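Local coordinates for branched-chain amino acid transport system substrate-binding protein (Rhodopseudomonas palustris, PDB 4JB0), which probably serves as the periplasmic substrate-binding component of an ABC transporter, capturing small aromatic compounds from lignin breakdown, such as ferulate, for uptake, at residues A111-I116 with A281-D286; V69-S74 with P92-A97. All blocks are in the same frame, centred on the assembly; numbering follows the deposited sequence.

Interaction 1: residues A111-I116 with A281-D286; sequences AMPQPI and AAHSFD. With FER (3-(4-hydroxy-3-methoxyphenyl)-2-propenoic acid), chain B.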
loop_
_atom_site.group_PDB
_atom_site.type_symbol
_atom_site.label_atom_id
_atom_site.label_comp_id
_atom_site.label_asym_id
_atom_site.label_seq_id
_atom_site.Cartn_x
_atom_site.Cartn_y
_atom_site.Cartn_z
ATOM N N ALA A 111 -0.905 8.020 5.306
ATOM C CA ALA A 111 -0.686 6.973 4.278
ATOM C C ALA A 111 -1.723 5.865 4.429
ATOM O O ALA A 111 -1.993 5.411 5.576
ATOM C CB ALA A 111 0.683 6.419 4.447
ATOM N N MET A 112 -2.325 5.482 3.297
ATOM C CA MET A 112 -3.347 4.435 3.248
ATOM C C MET A 112 -2.757 2.995 3.300
ATOM O O MET A 112 -3.335 2.157 3.996
ATOM C CB MET A 112 -4.294 4.623 2.020
ATOM C CG MET A 112 -5.056 6.013 2.001
ATOM S SD MET A 112 -5.813 6.359 3.615
ATOM C CE MET A 112 -6.918 5.050 3.606
ATOM N N PRO A 113 -1.629 2.700 2.584
ATOM C CA PRO A 113 -1.168 1.313 2.658
ATOM C C PRO A 113 -0.690 0.944 4.060
ATOM O O PRO A 113 -0.283 1.817 4.837
ATOM C CB PRO A 113 0.020 1.273 1.683
ATOM C CG PRO A 113 -0.263 2.389 0.690
ATOM C CD PRO A 113 -0.872 3.471 1.565
ATOM N N GLN A 114 -0.723 -0.342 4.373
ATOM C CA GLN A 114 -0.220 -0.791 5.691
ATOM C C GLN A 114 1.252 -0.424 5.889
ATOM O O GLN A 114 2.050 -0.543 4.938
ATOM C CB GLN A 114 -0.340 -2.288 5.764
ATOM C CG GLN A 114 -1.796 -2.761 5.857
ATOM C CD GLN A 114 -2.536 -2.807 4.519
ATOM O OE1 GLN A 114 -1.959 -2.575 3.425
ATOM N NE2 GLN A 114 -3.852 -3.037 4.605
ATOM N N PRO A 115 1.629 -0.010 7.120
ATOM C CA PRO A 115 3.048 0.264 7.348
ATOM C C PRO A 115 3.835 -1.027 7.334
ATOM O O PRO A 115 3.311 -2.135 7.706
ATOM C CB PRO A 115 3.094 0.922 8.756
ATOM C CG PRO A 115 1.848 0.417 9.484
ATOM C CD PRO A 115 0.807 0.153 8.345
ATOM N N ILE A 116 5.043 -0.913 6.815
ATOM C CA ILE A 116 5.927 -2.103 6.645
ATOM C C ILE A 116 6.021 -2.968 7.914
ATOM O O ILE A 116 5.864 -4.169 7.814
ATOM C CB ILE A 116 7.294 -1.764 6.066
ATOM C CG1 ILE A 116 7.248 -1.751 4.524
ATOM C CG2 ILE A 116 8.371 -2.842 6.453
ATOM C CD1 ILE A 116 6.191 -0.831 3.875
ATOM N N ALA A 281 -6.316 -0.978 -5.714
ATOM C CA ALA A 281 -7.597 -0.334 -5.896
ATOM C C ALA A 281 -8.191 0.129 -4.559
ATOM O O ALA A 281 -8.813 1.212 -4.458
ATOM C CB ALA A 281 -8.560 -1.262 -6.683
ATOM N N ALA A 282 -7.938 -0.634 -3.508
ATOM C CA ALA A 282 -8.496 -0.275 -2.226
ATOM C C ALA A 282 -7.986 1.084 -1.627
ATOM O O ALA A 282 -8.713 1.753 -0.870
ATOM C CB ALA A 282 -8.251 -1.373 -1.258
ATOM N N HIS A 283 -6.753 1.466 -1.932
ATOM C CA HIS A 283 -6.155 2.668 -1.299
ATOM C C HIS A 283 -6.854 3.932 -1.696
ATOM O O HIS A 283 -7.104 4.768 -0.852
ATOM C CB HIS A 283 -4.670 2.768 -1.585
ATOM C CG HIS A 283 -3.879 1.579 -1.093
ATOM N ND1 HIS A 283 -4.166 0.930 0.089
ATOM C CD2 HIS A 283 -2.817 0.932 -1.630
ATOM C CE1 HIS A 283 -3.325 -0.075 0.258
ATOM N NE2 HIS A 283 -2.505 -0.107 -0.775
ATOM N N SER A 284 -7.176 4.088 -2.958
ATOM C CA SER A 284 -7.849 5.327 -3.355
ATOM C C SER A 284 -9.306 5.281 -2.873
ATOM O O SER A 284 -9.859 6.302 -2.414
ATOM C CB SER A 284 -7.739 5.590 -4.861
ATOM O OG SER A 284 -8.238 4.508 -5.575
ATOM N N PHE A 285 -9.932 4.092 -2.969
ATOM C CA PHE A 285 -11.287 3.903 -2.378
ATOM C C PHE A 285 -11.273 4.313 -0.905
ATOM O O PHE A 285 -12.139 5.081 -0.455
ATOM C CB PHE A 285 -11.714 2.425 -2.508
ATOM C CG PHE A 285 -13.121 2.134 -2.036
ATOM C CD1 PHE A 285 -14.211 2.362 -2.887
ATOM C CD2 PHE A 285 -13.352 1.583 -0.758
ATOM C CE1 PHE A 285 -15.511 2.078 -2.485
ATOM C CE2 PHE A 285 -14.639 1.287 -0.352
ATOM C CZ PHE A 285 -15.725 1.529 -1.204
ATOM N N ASP A 286 -10.305 3.815 -0.144
ATOM C CA ASP A 286 -10.295 4.138 1.303
ATOM C C ASP A 286 -9.949 5.618 1.580
ATOM O O ASP A 286 -10.391 6.197 2.570
ATOM C CB ASP A 286 -9.300 3.249 2.050
ATOM C CG ASP A 286 -9.700 1.771 2.060
ATOM O OD1 ASP A 286 -10.844 1.417 1.676
ATOM O OD2 ASP A 286 -8.860 0.961 2.502
HETATM C C4 FER B . 0.956 -1.175 -1.420
HETATM C C5 FER B . 2.144 -1.701 -0.934
HETATM C C6 FER B . 3.301 -1.495 -1.675
HETATM C C3 FER B . 0.912 -0.464 -2.607
HETATM C C2 FER B . 2.081 -0.255 -3.345
HETATM C C1 FER B . 3.281 -0.776 -2.864
HETATM C C10 FER B . -0.292 0.778 -4.332
HETATM C C7 FER B . 4.467 -0.494 -3.716
HETATM C C8 FER B . 5.647 -0.089 -3.241
HETATM C C9 FER B . 6.742 0.262 -4.185
HETATM O O1 FER B . 6.943 -0.391 -5.247
HETATM O O2 FER B . 7.388 1.310 -3.913
HETATM O O4 FER B . -0.172 -1.351 -0.717
HETATM O O3 FER B . -0.272 0.059 -3.074
HETATM O O HOH W 1 -6.200 1.752 2.045
#
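One water is gripped from both segments: it donates to Asp-286 OD2 at 2.8 Å, lies in the ring plane of His-283 with ND1 2.9 Å away, and makes a longer, weak bond to Met-112 O. The carbonyl of Met-112 is also bonded to Tyr-330, and the carboxylate of Asp-286 to Ser-326 and Gln-327, so the carboxylate and the carbonyl have partners beyond the water. At the other ring nitrogen, NE2 donates to the phenolic O4 of ferulate at 2.6 Å, with 153° at the hydrogen; the ring is thereby held at two edge positions. Over one face lies Pro-113, whose CG stands 3.8 Å from the ring centroid and 16° off the normal, a CH-pi contact. The topology is that of a type I periplasmic binding protein: 111-116 leaves the outermost strand of the first sheet toward helix 116-129, which precedes the second sheet, a course consistent with one of the crossovers between the lobes, here packing on helix 279-299. The Met-112 chain bends at chi2 (-48°) and again at chi3, which brings CE within 3.4 Å of Asp-286 CB, while CG rests 3.7 Å from His-283 O.

Interaction 2: residues V69-S74 with P92-A97; sequences VIMGSS and PHIALA. With FER (3-(4-hydroxy-3-methoxyphenyl)-2-propenoic acid), chain B.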
loop_
_atom_site.group_PDB
_atom_site.type_symbol
_atom_site.label_atom_id
_atom_site.label_comp_id
_atom_site.label_asym_id
_atom_site.label_seq_id
_atom_site.Cartn_x
_atom_site.Cartn_y
_atom_site.Cartn_z
ATOM N N VAL A 69 -6.795 18.963 -1.001
ATOM C CA VAL A 69 -6.168 17.665 -0.635
ATOM C C VAL A 69 -5.426 17.192 -1.826
ATOM O O VAL A 69 -5.929 17.376 -2.944
ATOM C CB VAL A 69 -7.224 16.536 -0.283
ATOM C CG1 VAL A 69 -6.517 15.256 0.332
ATOM C CG2 VAL A 69 -8.200 17.049 0.728
ATOM N N ILE A 70 -4.256 16.574 -1.627
ATOM C CA ILE A 70 -3.653 15.819 -2.715
ATOM C C ILE A 70 -3.410 14.370 -2.347
ATOM O O ILE A 70 -3.274 14.052 -1.187
ATOM C CB ILE A 70 -2.296 16.452 -3.277
ATOM C CG1 ILE A 70 -1.201 16.535 -2.183
ATOM C CG2 ILE A 70 -2.569 17.805 -3.925
ATOM C CD1 ILE A 70 0.176 17.216 -2.686
ATOM N N MET A 71 -3.353 13.513 -3.361
ATOM C CA MET A 71 -3.179 12.069 -3.165
ATOM C C MET A 71 -2.163 11.518 -4.114
ATOM O O MET A 71 -2.015 11.990 -5.258
ATOM C CB MET A 71 -4.509 11.321 -3.392
ATOM C CG MET A 71 -5.635 11.877 -2.616
ATOM S SD MET A 71 -7.038 10.741 -2.713
ATOM C CE MET A 71 -8.262 11.536 -1.703
ATOM N N GLY A 72 -1.422 10.521 -3.645
ATOM C CA GLY A 72 -0.516 9.812 -4.550
ATOM C C GLY A 72 0.782 9.478 -3.837
ATOM O O GLY A 72 0.924 9.762 -2.637
ATOM N N SER A 73 1.729 8.873 -4.524
ATOM C CA SER A 73 1.593 8.277 -5.833
ATOM C C SER A 73 1.354 6.772 -5.645
ATOM O O SER A 73 0.809 6.333 -4.625
ATOM C CB SER A 73 2.873 8.566 -6.656
ATOM O OG SER A 73 2.832 7.930 -7.931
ATOM N N SER A 74 1.730 5.994 -6.640
ATOM C CA SER A 74 1.429 4.558 -6.675
ATOM C C SER A 74 2.620 3.684 -6.158
ATOM O O SER A 74 2.425 2.499 -5.740
ATOM C CB SER A 74 1.084 4.203 -8.142
ATOM O OG SER A 74 -0.105 4.902 -8.524
ATOM N N PRO A 92 -2.863 18.942 3.009
ATOM C CA PRO A 92 -3.140 17.550 3.362
ATOM C C PRO A 92 -2.842 16.651 2.176
ATOM O O PRO A 92 -3.253 16.929 1.023
ATOM C CB PRO A 92 -4.643 17.589 3.657
ATOM C CG PRO A 92 -4.796 19.001 4.289
ATOM C CD PRO A 92 -4.061 19.780 3.213
ATOM N N HIS A 93 -2.067 15.620 2.466
ATOM C CA HIS A 93 -1.650 14.622 1.502
ATOM C C HIS A 93 -2.003 13.239 2.010
ATOM O O HIS A 93 -1.619 12.870 3.146
ATOM C CB HIS A 93 -0.134 14.690 1.298
ATOM C CG HIS A 93 0.439 13.545 0.538
ATOM N ND1 HIS A 93 1.653 12.980 0.871
ATOM C CD2 HIS A 93 -0.017 12.848 -0.531
ATOM C CE1 HIS A 93 1.924 11.980 0.042
ATOM N NE2 HIS A 93 0.921 11.872 -0.811
ATOM N N ILE A 94 -2.766 12.506 1.187
ATOM C CA ILE A 94 -3.033 11.095 1.448
ATOM C C ILE A 94 -2.202 10.221 0.484
ATOM O O ILE A 94 -2.361 10.253 -0.741
ATOM C CB ILE A 94 -4.533 10.798 1.297
ATOM C CG1 ILE A 94 -5.292 11.581 2.365
ATOM C CG2 ILE A 94 -4.745 9.304 1.566
ATOM C CD1 ILE A 94 -6.807 11.512 2.269
ATOM N N ALA A 95 -1.247 9.497 1.043
ATOM C CA ALA A 95 -0.294 8.746 0.251
ATOM C C ALA A 95 -0.976 7.467 -0.228
ATOM O O ALA A 95 -1.672 6.840 0.554
ATOM C CB ALA A 95 0.880 8.360 1.160
ATOM N N LEU A 96 -0.753 7.057 -1.469
ATOM C CA LEU A 96 -1.397 5.832 -1.999
ATOM C C LEU A 96 -0.387 4.699 -2.194
ATOM O O LEU A 96 -0.652 3.732 -2.903
ATOM C CB LEU A 96 -2.163 6.153 -3.300
ATOM C CG LEU A 96 -3.264 7.212 -3.125
ATOM C CD1 LEU A 96 -3.977 7.623 -4.442
ATOM C CD2 LEU A 96 -4.317 6.838 -2.022
ATOM N N ALA A 97 0.770 4.834 -1.546
ATOM C CA ALA A 97 1.847 3.888 -1.579
ATOM C C ALA A 97 2.556 4.118 -0.234
ATOM O O ALA A 97 2.406 5.184 0.354
ATOM C CB ALA A 97 2.796 4.212 -2.750
HETATM C C4 FER B . 0.956 -1.175 -1.420
HETATM C C5 FER B . 2.144 -1.701 -0.934
HETATM C C6 FER B . 3.301 -1.495 -1.675
HETATM C C3 FER B . 0.912 -0.464 -2.607
HETATM C C2 FER B . 2.081 -0.255 -3.345
HETATM C C1 FER B . 3.281 -0.776 -2.864
HETATM C C10 FER B . -0.292 0.778 -4.332
HETATM C C7 FER B . 4.467 -0.494 -3.716
HETATM C C8 FER B . 5.647 -0.089 -3.241
HETATM C C9 FER B . 6.742 0.262 -4.185
HETATM O O1 FER B . 6.943 -0.391 -5.247
HETATM O O2 FER B . 7.388 1.310 -3.913
HETATM O O4 FER B . -0.172 -1.351 -0.717
HETATM O O3 FER B . -0.272 0.059 -3.074
#
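Met-71, Ile-94 and Leu-96 form the apolar centre, with Met-71 CG 4.2 Å from Ile-94 CB and Met-71 CB 3.9 Å from Leu-96 CD1. Val-69 extends this patch through CG1, which meets the CD1 end of Ile-94. Beyond CG the Met-71 chain runs extended (chi2 -169°) and packs on Ala-287, Phe-288 and Leu-291 of helix 279-299, which also touches Ile-94 through Ala-287. Strands 69-72 and 93-95 are the parallel neighbours of a beta-alpha-beta unit, closed by helix 76-89, in the first of the two sheets of a periplasmic binding fold. The axes of these short segments approach to 4.7 Å and run 16° from parallel. Backbone bonds alternate across the pair: Ile-70 N to Pro-92 O, Ile-94 N to Ile-70 O, and Gly-72 N to Ile-94 O. On the face bearing Ile-70 and His-93, Ile-70 CG1 lies 4.1 Å from His-93 CB. The imidazole reaches along the strand pair, and its NE2 donates to Gly-72 O at 2.8 Å, nearly straight (168°) and close to the ring plane; ND1 is bonded to Ser-109. Gly-72 O, the carbonyl oxygen of the cis peptide to Ser-73, also takes a weak bond from Leu-96 N. At the polar edge the carbonyls Leu-96 O and Ser-74 O approach the methoxy C10 of ferulate, at 3.3 and 3.5 Å.

In the fold
Interactions 1 and 2 abut, their centres about 10 Å apart. Strand 93-95 adjoins strand 109-111 in the sheet, and the pairing carries on into the loop that follows: Met-112 N lies 3.1 Å from Ala-95 O, probably a hydrogen bond. Packing closes the seam, with Met-112 CG 3.3 Å from Ile-94 CG2 and Pro-113 CG 3.4 Å from the backbone carbon C of Ala-97. Helix 279-299 serves both contacts, since successive parts of it face 111-116 and the Met-71 patch. Both also border ferulate: interaction 1 holds the phenolic oxygen, interaction 2 lines the methoxy group beside it. Thr-76, Arg-171, Ser-196 and Gln-279 supply further hydrogen bonds to this ligand.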